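Local coordinates for Swi5-dependent recombination DNA repair protein 1 (Schizosaccharomyces pombe, PDB 3VIQ) that takes part in recombinational DNA repair and meiotic chromosome segregation, interacting with the swi5 protein and the rhp51 recombinase, at residues A56-A64 with E94-N102. Residues are numbered along the deposited sequence; the frame is centred on the assembly and turned at random.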
# COMPACT_ATOMS: atom_id res chain seq x y z
N ALA A 56 -17.03 -6.15 -10.01
CA ALA A 56 -16.20 -6.95 -10.92
C ALA A 56 -16.98 -8.11 -11.55
O ALA A 56 -16.83 -8.37 -12.74
CB ALA A 56 -14.93 -7.48 -10.22
N GLU A 57 -17.78 -8.81 -10.76
CA GLU A 57 -18.62 -9.91 -11.27
C GLU A 57 -19.70 -9.45 -12.26
O GLU A 57 -20.00 -10.16 -13.24
CB GLU A 57 -19.28 -10.65 -10.10
CG GLU A 57 -18.35 -11.65 -9.42
CD GLU A 57 -19.01 -12.35 -8.26
OE1 GLU A 57 -20.24 -12.47 -8.26
OE2 GLU A 57 -18.29 -12.76 -7.32
N VAL A 58 -20.28 -8.27 -12.01
CA VAL A 58 -21.26 -7.70 -12.95
C VAL A 58 -20.59 -7.32 -14.28
O VAL A 58 -21.16 -7.57 -15.33
CB VAL A 58 -21.96 -6.46 -12.37
CG1 VAL A 58 -22.98 -5.92 -13.37
CG2 VAL A 58 -22.66 -6.79 -11.03
N LEU A 59 -19.40 -6.70 -14.23
CA LEU A 59 -18.73 -6.24 -15.47
C LEU A 59 -18.06 -7.38 -16.26
O LEU A 59 -18.16 -7.43 -17.51
CB LEU A 59 -17.69 -5.17 -15.17
CG LEU A 59 -18.25 -3.84 -14.71
CD1 LEU A 59 -17.21 -3.12 -13.82
CD2 LEU A 59 -18.69 -3.01 -15.89
N PHE A 60 -17.41 -8.27 -15.52
CA PHE A 60 -16.64 -9.39 -16.10
C PHE A 60 -17.49 -10.25 -17.00
O PHE A 60 -17.09 -10.53 -18.12
CB PHE A 60 -16.00 -10.28 -15.01
CG PHE A 60 -15.43 -11.59 -15.53
CD1 PHE A 60 -14.31 -11.60 -16.35
CD2 PHE A 60 -16.02 -12.82 -15.18
CE1 PHE A 60 -13.77 -12.81 -16.83
CE2 PHE A 60 -15.52 -14.05 -15.66
CZ PHE A 60 -14.40 -14.06 -16.49
N LYS A 61 -18.66 -10.67 -16.52
CA LYS A 61 -19.39 -11.77 -17.19
C LYS A 61 -19.74 -11.48 -18.67
O LYS A 61 -19.41 -12.30 -19.55
CB LYS A 61 -20.62 -12.23 -16.40
CG LYS A 61 -21.12 -13.61 -16.84
CD LYS A 61 -22.37 -14.08 -16.10
CE LYS A 61 -23.63 -13.43 -16.65
NZ LYS A 61 -24.67 -14.46 -16.91
N PRO A 62 -20.41 -10.33 -18.94
CA PRO A 62 -20.66 -10.00 -20.35
C PRO A 62 -19.37 -9.57 -21.11
O PRO A 62 -19.27 -9.82 -22.31
CB PRO A 62 -21.72 -8.88 -20.29
CG PRO A 62 -21.55 -8.25 -18.91
CD PRO A 62 -21.03 -9.36 -18.01
N MET A 63 -18.40 -8.98 -20.43
CA MET A 63 -17.08 -8.74 -21.07
C MET A 63 -16.43 -10.04 -21.58
O MET A 63 -15.99 -10.10 -22.73
CB MET A 63 -16.13 -7.99 -20.12
CG MET A 63 -14.79 -7.65 -20.76
SD MET A 63 -13.70 -6.65 -19.70
CE MET A 63 -12.36 -6.29 -20.86
N ALA A 64 -16.38 -11.08 -20.73
CA ALA A 64 -15.86 -12.41 -21.10
C ALA A 64 -16.55 -13.01 -22.34
O ALA A 64 -15.90 -13.65 -23.17
CB ALA A 64 -15.98 -13.38 -19.92
N GLU A 94 -9.49 -18.46 -23.13
CA GLU A 94 -10.59 -17.69 -22.56
C GLU A 94 -10.11 -16.53 -21.66
O GLU A 94 -9.05 -16.59 -21.02
CB GLU A 94 -11.56 -18.60 -21.78
CG GLU A 94 -10.92 -19.39 -20.64
CD GLU A 94 -11.93 -19.91 -19.62
OE1 GLU A 94 -13.10 -20.13 -19.98
OE2 GLU A 94 -11.54 -20.09 -18.44
N PHE A 95 -10.93 -15.48 -21.66
CA PHE A 95 -10.75 -14.35 -20.78
C PHE A 95 -11.12 -14.74 -19.35
O PHE A 95 -12.25 -15.14 -19.07
CB PHE A 95 -11.65 -13.22 -21.27
CG PHE A 95 -11.38 -11.92 -20.63
CD1 PHE A 95 -10.18 -11.26 -20.86
CD2 PHE A 95 -12.35 -11.30 -19.86
CE1 PHE A 95 -9.94 -10.02 -20.31
CE2 PHE A 95 -12.12 -10.07 -19.29
CZ PHE A 95 -10.90 -9.42 -19.51
N THR A 96 -10.16 -14.63 -18.44
CA THR A 96 -10.36 -15.02 -17.05
C THR A 96 -10.59 -13.77 -16.16
O THR A 96 -10.34 -12.63 -16.59
CB THR A 96 -9.16 -15.84 -16.54
OG1 THR A 96 -7.98 -15.03 -16.58
CG2 THR A 96 -8.94 -17.10 -17.41
N MET A 97 -11.08 -14.00 -14.95
CA MET A 97 -11.28 -12.91 -13.99
C MET A 97 -9.95 -12.22 -13.71
O MET A 97 -9.91 -11.02 -13.50
CB MET A 97 -11.92 -13.40 -12.67
CG MET A 97 -12.14 -12.30 -11.59
SD MET A 97 -13.09 -10.83 -12.12
CE MET A 97 -14.76 -11.42 -11.87
N SER A 98 -8.87 -12.99 -13.75
CA SER A 98 -7.56 -12.48 -13.37
C SER A 98 -7.00 -11.56 -14.43
O SER A 98 -6.32 -10.60 -14.12
CB SER A 98 -6.61 -13.65 -13.09
OG SER A 98 -7.20 -14.50 -12.11
N MET A 99 -7.28 -11.86 -15.70
CA MET A 99 -6.94 -10.95 -16.80
C MET A 99 -7.76 -9.67 -16.65
O MET A 99 -7.26 -8.56 -16.86
CB MET A 99 -7.22 -11.60 -18.15
CG MET A 99 -6.27 -12.73 -18.51
SD MET A 99 -7.00 -13.72 -19.83
CE MET A 99 -5.88 -15.13 -19.95
N PHE A 100 -9.03 -9.86 -16.30
CA PHE A 100 -9.91 -8.74 -16.03
C PHE A 100 -9.34 -7.88 -14.94
O PHE A 100 -9.17 -6.69 -15.12
CB PHE A 100 -11.31 -9.23 -15.66
CG PHE A 100 -12.20 -8.14 -15.23
CD1 PHE A 100 -12.91 -7.42 -16.17
CD2 PHE A 100 -12.31 -7.80 -13.88
CE1 PHE A 100 -13.73 -6.39 -15.78
CE2 PHE A 100 -13.11 -6.79 -13.49
CZ PHE A 100 -13.83 -6.06 -14.44
N LEU A 101 -9.00 -8.47 -13.81
CA LEU A 101 -8.50 -7.64 -12.67
C LEU A 101 -7.18 -6.94 -13.03
O LEU A 101 -7.00 -5.76 -12.75
CB LEU A 101 -8.32 -8.47 -11.41
CG LEU A 101 -9.55 -9.04 -10.71
CD1 LEU A 101 -9.07 -10.10 -9.68
CD2 LEU A 101 -10.44 -7.96 -10.09
N ASN A 102 -6.28 -7.66 -13.69
CA ASN A 102 -5.06 -7.06 -14.24
C ASN A 102 -5.36 -5.89 -15.21
O ASN A 102 -4.74 -4.83 -15.16
CB ASN A 102 -4.25 -8.15 -14.96
CG ASN A 102 -2.88 -7.66 -15.41
OD1 ASN A 102 -2.23 -6.88 -14.72
ND2 ASN A 102 -2.41 -8.17 -16.54
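F60 of helix 38-68 reaches across to the start of helix 97-103 and is gripped by F95, M97 and F100. Its CG lies anti to the backbone N (chi1 169°), which sends the ring out to the turn before the short helix. There CE1 of F60 comes 3.4 Å from T96 C, and the F95 carbonyl O meets the ring edge near its plane. M97 CA and A64 CB lie near the rim, one on each face of the F60 ring. The M97 chain bends at its second (54°) and third torsions, which brings its CE within 3.6 Å of F60 CB. Its sulfur makes an oblique Met-aromatic contact with the F60 ring.

The rings of F60 and F95 meet rim to rim, with planes at 25° and neither lying over the other. M63 runs out extended between two rings. Its SD lies in the plane of the F100 ring, 3.7 Å from F100 CD1, and its CE touches F95 CZ at 3.7 Å. F100 enters as a knob among A56, L59, F60 and M63. F60 CB sits over the centre of the F100 ring, and A56 CB approaches F100 CE2 at 3.8 Å.

T96 and M99 form a capping box with weak bonds at the helix start. M60 of the swi5 chain packs on A56 and F100. W120, in strand 119-120 of Sfr1 itself, touches A56 and M97. In this C-terminal domain of Sfr1, the end of helix 38-68 meets the helix after hairpin 73-78/88-93 by aromatic, thioether and methyl packing, which depends on shape fit, not directed polar bonds.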